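Local coordinates for protein putative SnoaL-like polyketide cyclase (PDB 3KKG) that is of unproven function but is probably a SnoaL-like polyketide cyclase of the NTF2-like fold that assembles as a dimer, at residues A[132-135]-A[136-140]; A[15-18]-A[19-23]; A[29-32]-A[33-36]; A[8-11]-A[12-16]. All coordinates share one frame; numbering follows the deposited sequence.

Contact 1 of 4, residues A[132-135]-A[136-140]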
loop_
_atom_site.group_PDB
_atom_site.type_symbol
_atom_site.label_atom_id
_atom_site.label_comp_id
_atom_site.label_asym_id
_atom_site.label_seq_id
_atom_site.Cartn_x
_atom_site.Cartn_y
_atom_site.Cartn_z
ATOM N N ASP A 132 1.965 -6.802 -3.629
ATOM C CA ASP A 132 1.700 -8.108 -3.001
ATOM C C ASP A 132 2.973 -8.944 -3.168
ATOM O O ASP A 132 3.121 -9.811 -4.022
ATOM C CB ASP A 132 0.538 -8.812 -3.677
ATOM C CG ASP A 132 0.077 -10.024 -2.872
ATOM O OD1 ASP A 132 0.842 -10.510 -1.991
ATOM O OD2 ASP A 132 -1.038 -10.535 -3.144
ATOM N N LEU A 133 3.959 -8.627 -2.326
ATOM C CA LEU A 133 5.249 -9.246 -2.431
ATOM C C LEU A 133 5.182 -10.720 -2.056
ATOM O O LEU A 133 5.917 -11.509 -2.652
ATOM C CB LEU A 133 6.279 -8.521 -1.560
ATOM C CG LEU A 133 7.736 -8.916 -1.726
ATOM C CD1 LEU A 133 8.260 -8.627 -3.114
ATOM C CD2 LEU A 133 8.592 -8.143 -0.690
ATOM N N LEU A 134 4.301 -11.127 -1.158
ATOM C CA LEU A 134 4.146 -12.550 -0.853
ATOM C C LEU A 134 3.680 -13.304 -2.102
ATOM O O LEU A 134 4.198 -14.381 -2.454
ATOM C CB LEU A 134 3.119 -12.757 0.268
ATOM C CG LEU A 134 2.854 -14.204 0.628
ATOM C CD1 LEU A 134 4.145 -14.885 1.137
ATOM C CD2 LEU A 134 1.701 -14.289 1.677
ATOM N N ALA A 135 2.730 -12.738 -2.850
ATOM C CA ALA A 135 2.270 -13.396 -4.037
ATOM C C ALA A 135 3.394 -13.460 -5.079
ATOM O O ALA A 135 3.525 -14.482 -5.795
ATOM C CB ALA A 135 1.034 -12.715 -4.641
ATOM N N VAL A 136 4.175 -12.399 -5.204
ATOM C CA VAL A 136 5.293 -12.390 -6.163
ATOM C C VAL A 136 6.302 -13.480 -5.798
ATOM O O VAL A 136 6.706 -14.318 -6.644
ATOM C CB VAL A 136 5.967 -11.025 -6.249
ATOM C CG1 VAL A 136 7.295 -11.095 -7.044
ATOM C CG2 VAL A 136 5.029 -9.954 -6.886
HETATM N N MSE A 137 6.718 -13.511 -4.542
HETATM C CA MSE A 137 7.720 -14.488 -4.119
HETATM C C MSE A 137 7.181 -15.890 -4.278
HETATM O O MSE A 137 7.937 -16.816 -4.688
HETATM C CB MSE A 137 8.197 -14.214 -2.701
HETATM C CG MSE A 137 8.864 -12.912 -2.497
HETATM SE SE MSE A 137 10.416 -12.594 -3.576
HETATM C CE MSE A 137 11.604 -13.776 -2.607
ATOM N N THR A 138 5.904 -16.111 -3.982
ATOM C CA THR A 138 5.300 -17.439 -4.173
ATOM C C THR A 138 5.303 -17.847 -5.643
ATOM O O THR A 138 5.666 -19.007 -5.965
ATOM C CB THR A 138 3.865 -17.468 -3.596
ATOM O OG1 THR A 138 3.967 -17.136 -2.217
ATOM C CG2 THR A 138 3.207 -18.841 -3.785
ATOM N N ALA A 139 4.931 -16.933 -6.542
ATOM C CA ALA A 139 4.827 -17.190 -7.986
ATOM C C ALA A 139 6.190 -17.515 -8.561
ATOM O O ALA A 139 6.314 -18.512 -9.341
ATOM C CB ALA A 139 4.204 -16.043 -8.699
ATOM N N ILE A 140 7.227 -16.778 -8.165
ATOM C CA ILE A 140 8.570 -16.979 -8.771
ATOM C C ILE A 140 9.374 -18.105 -8.139
ATOM O O ILE A 140 10.333 -18.617 -8.759
ATOM C CB ILE A 140 9.423 -15.666 -8.774
ATOM C CG1 ILE A 140 9.883 -15.266 -7.360
ATOM C CG2 ILE A 140 8.745 -14.573 -9.510
ATOM C CD1 ILE A 140 10.814 -14.081 -7.343
#
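T138 turns OG1 back beside its own backbone N and anti to the carbonyl carbon (chi1 -59°), which brings the hydroxyl over L134 O, one turn earlier in helix 133-140. OG1 donates to L134 O at 2.8 Å from above the carbonyl plane, while T138 N reaches the same oxygen at 2.9 Å from the opposite face, so two donors from one residue grip a single acceptor. The hydroxyl also lies 4.0 Å from L134 CD1, its side chain slanting across the leucine's. At the start of the helix, D132 is the N-cap: OD1 accepts from A135 N at 3.0 Å, met from well above the carboxylate plane, and D132 O takes the bond from V136 N. This helix follows the last long strand of the NTF2-like sheet, 123-131, and its first turn faces the second subunit. There D132 OD2 is hydrogen-bonded to S47 OG of the second subunit, and L134 packs on its counterpart, L134 of the second subunit. On another side of the helix, the selenomethionine M137 folds at chi2 and chi3; its CG rests 3.3 Å from L133 O and 4.2 Å from L133 CG, and its side chain continues to V102.

Contact 2 of 4, residues A[15-18]-A[19-23]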
loop_
_atom_site.group_PDB
_atom_site.type_symbol
_atom_site.label_atom_id
_atom_site.label_comp_id
_atom_site.label_asym_id
_atom_site.label_seq_id
_atom_site.Cartn_x
_atom_site.Cartn_y
_atom_site.Cartn_z
ATOM N N VAL A 15 5.887 13.838 -9.542
ATOM C CA VAL A 15 5.885 12.422 -9.197
ATOM C C VAL A 15 5.608 11.505 -10.384
ATOM O O VAL A 15 6.226 10.443 -10.551
ATOM C CB VAL A 15 4.865 12.139 -8.065
ATOM C CG1 VAL A 15 4.543 10.687 -8.018
ATOM C CG2 VAL A 15 5.403 12.708 -6.753
ATOM N N LEU A 16 4.689 11.922 -11.258
ATOM C CA LEU A 16 4.322 11.045 -12.362
ATOM C C LEU A 16 5.486 10.795 -13.357
ATOM O O LEU A 16 5.508 9.775 -14.067
ATOM C CB LEU A 16 3.041 11.495 -13.065
ATOM C CG LEU A 16 1.759 11.130 -12.335
ATOM C CD1 LEU A 16 0.546 11.776 -13.048
ATOM C CD2 LEU A 16 1.600 9.618 -12.190
ATOM N N ARG A 17 6.452 11.708 -13.400
ATOM C CA ARG A 17 7.652 11.486 -14.215
ATOM C C ARG A 17 8.369 10.220 -13.800
ATOM O O ARG A 17 8.969 9.544 -14.640
ATOM C CB ARG A 17 8.614 12.665 -14.121
ATOM C CG ARG A 17 8.076 13.944 -14.636
ATOM C CD ARG A 17 9.123 15.055 -14.697
ATOM N NE ARG A 17 10.221 14.694 -15.600
ATOM C CZ ARG A 17 11.508 14.950 -15.387
ATOM N NH1 ARG A 17 11.922 15.582 -14.294
ATOM N NH2 ARG A 17 12.399 14.581 -16.300
ATOM N N LEU A 18 8.249 9.838 -12.519
ATOM C CA LEU A 18 8.914 8.646 -12.025
ATOM C C LEU A 18 8.301 7.351 -12.541
ATOM O O LEU A 18 8.881 6.288 -12.399
ATOM C CB LEU A 18 8.889 8.636 -10.496
ATOM C CG LEU A 18 9.572 9.832 -9.818
ATOM C CD1 LEU A 18 9.336 9.874 -8.319
ATOM C CD2 LEU A 18 11.111 9.808 -10.169
ATOM N N PHE A 19 7.143 7.453 -13.171
ATOM C CA PHE A 19 6.445 6.315 -13.733
ATOM C C PHE A 19 6.597 6.240 -15.262
ATOM O O PHE A 19 6.025 5.343 -15.875
ATOM C CB PHE A 19 4.968 6.297 -13.322
ATOM C CG PHE A 19 4.805 6.099 -11.827
ATOM C CD1 PHE A 19 4.928 7.166 -10.951
ATOM C CD2 PHE A 19 4.704 4.826 -11.324
ATOM C CE1 PHE A 19 4.849 6.948 -9.592
ATOM C CE2 PHE A 19 4.608 4.610 -9.935
ATOM C CZ PHE A 19 4.711 5.679 -9.097
ATOM N N ASP A 20 7.359 7.176 -15.830
ATOM C CA ASP A 20 7.615 7.228 -17.282
ATOM C C ASP A 20 9.118 7.363 -17.477
ATOM O O ASP A 20 9.838 6.351 -17.471
ATOM C CB ASP A 20 6.777 8.357 -17.920
ATOM C CG ASP A 20 7.017 8.491 -19.398
ATOM O OD1 ASP A 20 7.269 7.469 -20.029
ATOM O OD2 ASP A 20 6.804 9.621 -19.864
ATOM N N GLU A 21 9.623 8.577 -17.644
ATOM C CA GLU A 21 11.064 8.754 -17.880
ATOM C C GLU A 21 11.951 8.310 -16.694
ATOM O O GLU A 21 13.122 7.957 -16.870
ATOM C CB GLU A 21 11.394 10.190 -18.246
ATOM C CG GLU A 21 10.913 11.273 -17.294
ATOM C CD GLU A 21 9.563 11.912 -17.694
ATOM O OE1 GLU A 21 8.536 11.203 -17.900
ATOM O OE2 GLU A 21 9.531 13.160 -17.792
ATOM N N GLY A 22 11.389 8.333 -15.480
ATOM C CA GLY A 22 12.098 7.931 -14.265
ATOM C C GLY A 22 11.803 6.514 -13.815
ATOM O O GLY A 22 12.173 6.122 -12.714
ATOM N N TRP A 23 11.132 5.736 -14.655
ATOM C CA TRP A 23 10.806 4.321 -14.329
ATOM C C TRP A 23 12.044 3.454 -14.560
ATOM O O TRP A 23 12.721 3.612 -15.591
ATOM C CB TRP A 23 9.677 3.830 -15.219
ATOM C CG TRP A 23 9.198 2.450 -14.952
ATOM C CD1 TRP A 23 9.195 1.428 -15.841
ATOM C CD2 TRP A 23 8.650 1.928 -13.727
ATOM N NE1 TRP A 23 8.667 0.300 -15.259
ATOM C CE2 TRP A 23 8.329 0.578 -13.967
ATOM C CE3 TRP A 23 8.389 2.473 -12.463
ATOM C CZ2 TRP A 23 7.792 -0.245 -12.995
ATOM C CZ3 TRP A 23 7.835 1.660 -11.503
ATOM C CH2 TRP A 23 7.524 0.307 -11.804
#
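R17 O receives two backbone donors from opposite faces of its carbonyl plane, D20 N at 3.1 Å and G22 N at 2.8 Å, the first of them opening the type I beta turn D20-W23. On the side turned to helix 29-36, R17 and E21 form a salt bridge: NE donates to OE2 at 2.8 Å, almost straight at 172°. The oxygen lies in the guanidinium plane, at its edge, whereas NE stands above the carboxylate plane, the two planes being 69° apart. E21 achieves this by placing CG between its backbone N and carbonyl carbon (chi1 54°) and bending again at chi2, folding the acid back over R17. Were R17 replaced by an alanine, the E21 carboxylate would probably lose its charged mate and be freer to turn. The other side of the segment faces the interior of the NTF2-like cone, where the N-terminal helix packs on the curved sheet. F19 lies alongside V15, pointing the same way, with CE1 4.1 Å from V15 CG1; its ring edge faces V15 O, CD1 being 3.5 Å away. The side chains of V73, V75, V87 and F117 of the sheet touch F19.

Contact 3 of 4, residues A[29-32]-A[33-36]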
loop_
_atom_site.group_PDB
_atom_site.type_symbol
_atom_site.label_atom_id
_atom_site.label_comp_id
_atom_site.label_asym_id
_atom_site.label_seq_id
_atom_site.Cartn_x
_atom_site.Cartn_y
_atom_site.Cartn_z
ATOM N N TRP A 29 16.683 6.725 -16.234
ATOM C CA TRP A 29 15.861 6.980 -15.072
ATOM C C TRP A 29 16.624 7.562 -13.906
ATOM O O TRP A 29 16.074 8.352 -13.148
ATOM C CB TRP A 29 15.135 5.693 -14.635
ATOM C CG TRP A 29 15.980 4.560 -14.159
ATOM C CD1 TRP A 29 16.495 3.569 -14.913
ATOM C CD2 TRP A 29 16.390 4.306 -12.812
ATOM N NE1 TRP A 29 17.225 2.693 -14.131
ATOM C CE2 TRP A 29 17.175 3.113 -12.826
ATOM C CE3 TRP A 29 16.209 4.973 -11.608
ATOM C CZ2 TRP A 29 17.749 2.567 -11.665
ATOM C CZ3 TRP A 29 16.756 4.414 -10.439
ATOM C CH2 TRP A 29 17.521 3.230 -10.485
ATOM N N ARG A 30 17.903 7.190 -13.772
ATOM C CA ARG A 30 18.662 7.638 -12.631
ATOM C C ARG A 30 18.761 9.131 -12.588
ATOM O O ARG A 30 18.693 9.738 -11.529
ATOM C CB ARG A 30 20.043 6.990 -12.616
ATOM C CG ARG A 30 20.020 5.488 -12.303
ATOM C CD ARG A 30 21.439 4.993 -12.355
ATOM N NE ARG A 30 21.618 3.591 -12.025
ATOM C CZ ARG A 30 21.332 2.570 -12.830
ATOM N NH1 ARG A 30 20.778 2.770 -14.019
ATOM N NH2 ARG A 30 21.612 1.336 -12.431
ATOM N N ASP A 31 18.999 9.736 -13.751
ATOM C CA ASP A 31 19.123 11.174 -13.805
ATOM C C ASP A 31 17.798 11.848 -13.497
ATOM O O ASP A 31 17.785 12.925 -12.905
ATOM C CB ASP A 31 19.698 11.618 -15.144
ATOM C CG ASP A 31 21.169 11.261 -15.287
ATOM O OD1 ASP A 31 21.923 11.221 -14.262
ATOM O OD2 ASP A 31 21.589 11.045 -16.443
ATOM N N VAL A 32 16.682 11.187 -13.821
ATOM C CA VAL A 32 15.360 11.720 -13.460
ATOM C C VAL A 32 15.205 11.673 -11.921
ATOM O O VAL A 32 14.725 12.604 -11.288
ATOM C CB VAL A 32 14.180 10.960 -14.151
ATOM C CG1 VAL A 32 12.808 11.461 -13.613
ATOM C CG2 VAL A 32 14.255 11.098 -15.679
ATOM N N TRP A 33 15.604 10.561 -11.320
ATOM C CA TRP A 33 15.602 10.487 -9.864
ATOM C C TRP A 33 16.476 11.597 -9.244
ATOM O O TRP A 33 16.074 12.262 -8.295
ATOM C CB TRP A 33 16.066 9.114 -9.381
ATOM C CG TRP A 33 15.025 8.033 -9.425
ATOM C CD1 TRP A 33 14.148 7.789 -10.427
ATOM C CD2 TRP A 33 14.765 7.048 -8.421
ATOM N NE1 TRP A 33 13.333 6.727 -10.101
ATOM C CE2 TRP A 33 13.691 6.254 -8.884
ATOM C CE3 TRP A 33 15.310 6.764 -7.164
ATOM C CZ2 TRP A 33 13.180 5.188 -8.152
ATOM C CZ3 TRP A 33 14.794 5.724 -6.441
ATOM C CH2 TRP A 33 13.773 4.933 -6.944
ATOM N N ARG A 34 17.667 11.809 -9.799
ATOM C CA ARG A 34 18.569 12.833 -9.254
ATOM C C ARG A 34 18.018 14.253 -9.361
ATOM O O ARG A 34 18.294 15.081 -8.503
ATOM C CB ARG A 34 19.947 12.744 -9.898
ATOM C CG ARG A 34 20.669 11.463 -9.547
ATOM C CD ARG A 34 22.034 11.370 -10.176
ATOM N NE ARG A 34 22.660 10.079 -9.861
ATOM C CZ ARG A 34 22.938 9.116 -10.743
ATOM N NH1 ARG A 34 22.686 9.249 -12.041
ATOM N NH2 ARG A 34 23.485 7.994 -10.318
ATOM N N GLU A 35 17.219 14.529 -10.385
ATOM C CA GLU A 35 16.574 15.842 -10.496
ATOM C C GLU A 35 15.279 16.007 -9.694
ATOM O O GLU A 35 14.852 17.119 -9.415
ATOM C CB GLU A 35 16.359 16.223 -11.946
ATOM C CG GLU A 35 15.373 15.439 -12.771
ATOM C CD GLU A 35 15.438 15.873 -14.253
ATOM O OE1 GLU A 35 15.264 17.082 -14.512
ATOM O OE2 GLU A 35 15.709 15.029 -15.143
ATOM N N THR A 36 14.676 14.893 -9.292
ATOM C CA THR A 36 13.372 14.882 -8.612
ATOM C C THR A 36 13.466 14.753 -7.082
ATOM O O THR A 36 12.680 15.324 -6.324
ATOM C CB THR A 36 12.561 13.673 -9.184
ATOM O OG1 THR A 36 12.378 13.898 -10.597
ATOM C CG2 THR A 36 11.173 13.568 -8.561
#
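W29 and W33, one helical turn apart, meet as an edge-to-face pair: the edge of the W29 six-membered ring points at the face of the W33 five-membered ring, with centroids 4.9 Å apart and planes at 74°. CE3 and CZ3 of W29 do the touching, CE3 coming to 3.7 Å from W33 CD1. What aims this edge is the first torsion of W29, which sets CG between the backbone N and the carbonyl carbon (chi1 64°). R30 folds over W29: its CG lies over a face of the ring, and a face of its guanidinium meets W29 CZ2. R34 runs beside R30, extended and pointing the same way, their guanidinium planes 24° apart. Its NH1 donates to D31 OD1 at 3.1 Å, in the guanidinium plane but from above the carboxylate plane; NE of R34 has a second acid, E55. At the far end T36 OG1 gives its proton to V32 O at 2.8 Å. A leucine in place of W33 would probably leave the W29 edge without its aromatic face and G22 O without the indole N-H. One side of helix 29-36 rests on its neighbours: W29, R30 and W33 lean on helix 54-67, W33 also meets M127 of strand 123-131 and L18, and T36 bonds by its backbone to V124.

Contact 4 of 4, residues A[8-11]-A[12-16]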
loop_
_atom_site.group_PDB
_atom_site.type_symbol
_atom_site.label_atom_id
_atom_site.label_comp_id
_atom_site.label_asym_id
_atom_site.label_seq_id
_atom_site.Cartn_x
_atom_site.Cartn_y
_atom_site.Cartn_z
ATOM N N GLU A 8 -0.288 21.241 -5.431
ATOM C CA GLU A 8 -0.705 19.840 -5.586
ATOM C C GLU A 8 -0.510 19.341 -7.011
ATOM O O GLU A 8 0.000 18.247 -7.261
ATOM C CB GLU A 8 -2.162 19.663 -5.175
ATOM C CG GLU A 8 -2.352 19.725 -3.651
ATOM C CD GLU A 8 -3.820 19.636 -3.233
ATOM O OE1 GLU A 8 -4.676 20.114 -3.999
ATOM O OE2 GLU A 8 -4.110 19.154 -2.129
ATOM N N THR A 9 -0.973 20.124 -7.981
ATOM C CA THR A 9 -0.819 19.683 -9.355
ATOM C C THR A 9 0.666 19.578 -9.762
ATOM O O THR A 9 1.041 18.642 -10.458
ATOM C CB THR A 9 -1.651 20.515 -10.359
ATOM O OG1 THR A 9 -1.594 19.880 -11.642
ATOM C CG2 THR A 9 -1.116 21.909 -10.447
ATOM N N GLN A 10 1.503 20.515 -9.321
ATOM C CA GLN A 10 2.930 20.405 -9.626
ATOM C C GLN A 10 3.565 19.197 -8.939
ATOM O O GLN A 10 4.389 18.495 -9.531
ATOM C CB GLN A 10 3.687 21.672 -9.276
ATOM C CG GLN A 10 5.150 21.610 -9.760
ATOM C CD GLN A 10 5.280 21.371 -11.268
ATOM O OE1 GLN A 10 4.857 22.229 -12.071
ATOM N NE2 GLN A 10 5.846 20.221 -11.661
ATOM N N ASN A 11 3.102 18.902 -7.715
ATOM C CA ASN A 11 3.601 17.729 -7.003
ATOM C C ASN A 11 3.272 16.488 -7.815
ATOM O O ASN A 11 4.114 15.571 -7.942
ATOM C CB ASN A 11 2.943 17.661 -5.646
ATOM C CG ASN A 11 3.617 18.564 -4.598
ATOM O OD1 ASN A 11 4.683 19.122 -4.821
ATOM N ND2 ASN A 11 2.964 18.659 -3.421
ATOM N N VAL A 12 2.026 16.415 -8.327
ATOM C CA VAL A 12 1.623 15.257 -9.139
ATOM C C VAL A 12 2.442 15.129 -10.415
ATOM O O VAL A 12 2.880 14.040 -10.810
ATOM C CB VAL A 12 0.097 15.274 -9.425
ATOM C CG1 VAL A 12 -0.262 14.206 -10.467
ATOM C CG2 VAL A 12 -0.691 14.987 -8.107
ATOM N N GLU A 13 2.581 16.263 -11.089
ATOM C CA GLU A 13 3.354 16.246 -12.332
ATOM C C GLU A 13 4.778 15.732 -12.094
ATOM O O GLU A 13 5.326 14.887 -12.852
ATOM C CB GLU A 13 3.350 17.627 -12.985
ATOM C CG GLU A 13 1.950 18.059 -13.505
ATOM C CD GLU A 13 1.947 19.444 -14.165
ATOM O OE1 GLU A 13 3.003 19.841 -14.695
ATOM O OE2 GLU A 13 0.877 20.077 -14.228
ATOM N N THR A 14 5.398 16.235 -11.050
ATOM C CA THR A 14 6.753 15.814 -10.690
ATOM C C THR A 14 6.807 14.323 -10.367
ATOM O O THR A 14 7.684 13.607 -10.890
ATOM C CB THR A 14 7.274 16.682 -9.545
ATOM O OG1 THR A 14 7.430 18.022 -10.035
ATOM C CG2 THR A 14 8.602 16.135 -8.921
ATOM N N VAL A 15 5.887 13.838 -9.542
ATOM C CA VAL A 15 5.885 12.422 -9.197
ATOM C C VAL A 15 5.608 11.505 -10.384
ATOM O O VAL A 15 6.226 10.443 -10.551
ATOM C CB VAL A 15 4.865 12.139 -8.065
ATOM C CG1 VAL A 15 4.543 10.687 -8.018
ATOM C CG2 VAL A 15 5.403 12.708 -6.753
ATOM N N LEU A 16 4.689 11.922 -11.258
ATOM C CA LEU A 16 4.322 11.045 -12.362
ATOM C C LEU A 16 5.486 10.795 -13.357
ATOM O O LEU A 16 5.508 9.775 -14.067
ATOM C CB LEU A 16 3.041 11.495 -13.065
ATOM C CG LEU A 16 1.759 11.130 -12.335
ATOM C CD1 LEU A 16 0.546 11.776 -13.048
ATOM C CD2 LEU A 16 1.600 9.618 -12.190
HETATM O O HOH W 1 1.977 22.542 -12.801
HETATM O O HOH W 2 5.437 19.920 -14.301
#
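Q10 and E13 meet on the outer side of helix 6-16 through water rather than directly. Their side chains cross at about a right angle, with amide and carboxylate planes 66° apart, and the nearest oxygens, Q10 OE1 and E13 OE1, are 4.0 Å from each other. Two waters fill the link: one donates to Q10 OE1 at 3.0 Å and, weakly, to E13 OE2, while the other accepts from Q10 NE2 at 2.7 Å and donates to E13 OE1. Q10 places CG anti to its backbone N (chi1 -173°) and bends at chi2, which carries the amide forward along the helix until NE2 is 3.2 Å from T14 OG1. E13 is extended instead, its side chain running beside that of T9. This is the loose, hydrated face of the N-terminal helix that packs across the curved sheet of the NTF2-like fold. The inner face packs closely. V12 CG2 touches E8 O at 3.4 Å and V15 CG2 approaches N11 O just as closely, each methyl close to the carbonyl oxygen four residues earlier, while both valines press on the sheet, V12 on V78 and V80, V15 on V85 and L119. Polar ends on this side also meet the hairpin between strands 72-81 and 84-94: E8 OE2 accepts from G82 N, and N11 ND2 donates to G82 O and D83 OD1. The other carboxylate oxygen of E8, OE1, is bound by S5 N.

From the N terminus, contact 4 comes first, within helix 6-16, sharing V15 and L16 with contact 2, which carries the chain on to the turn D20-W23. Contact 3 follows on helix 29-36 and lies beside contact 2, their centres about 9 Å apart: G22 O meets W33 NE1, and W23 O packs on W29 CB. T36 and T14 touch by their methyl groups, joining contacts 3 and 4. No contact encloses a long loop or nests in another; all are local; contacts 4 and 2 overlap, and the others follow in series. Contact 1 comes after the last strand, on the opposite side of the chain's centre, about 24 Å from contact 2 between centres, where helix 133-140 faces the second subunit.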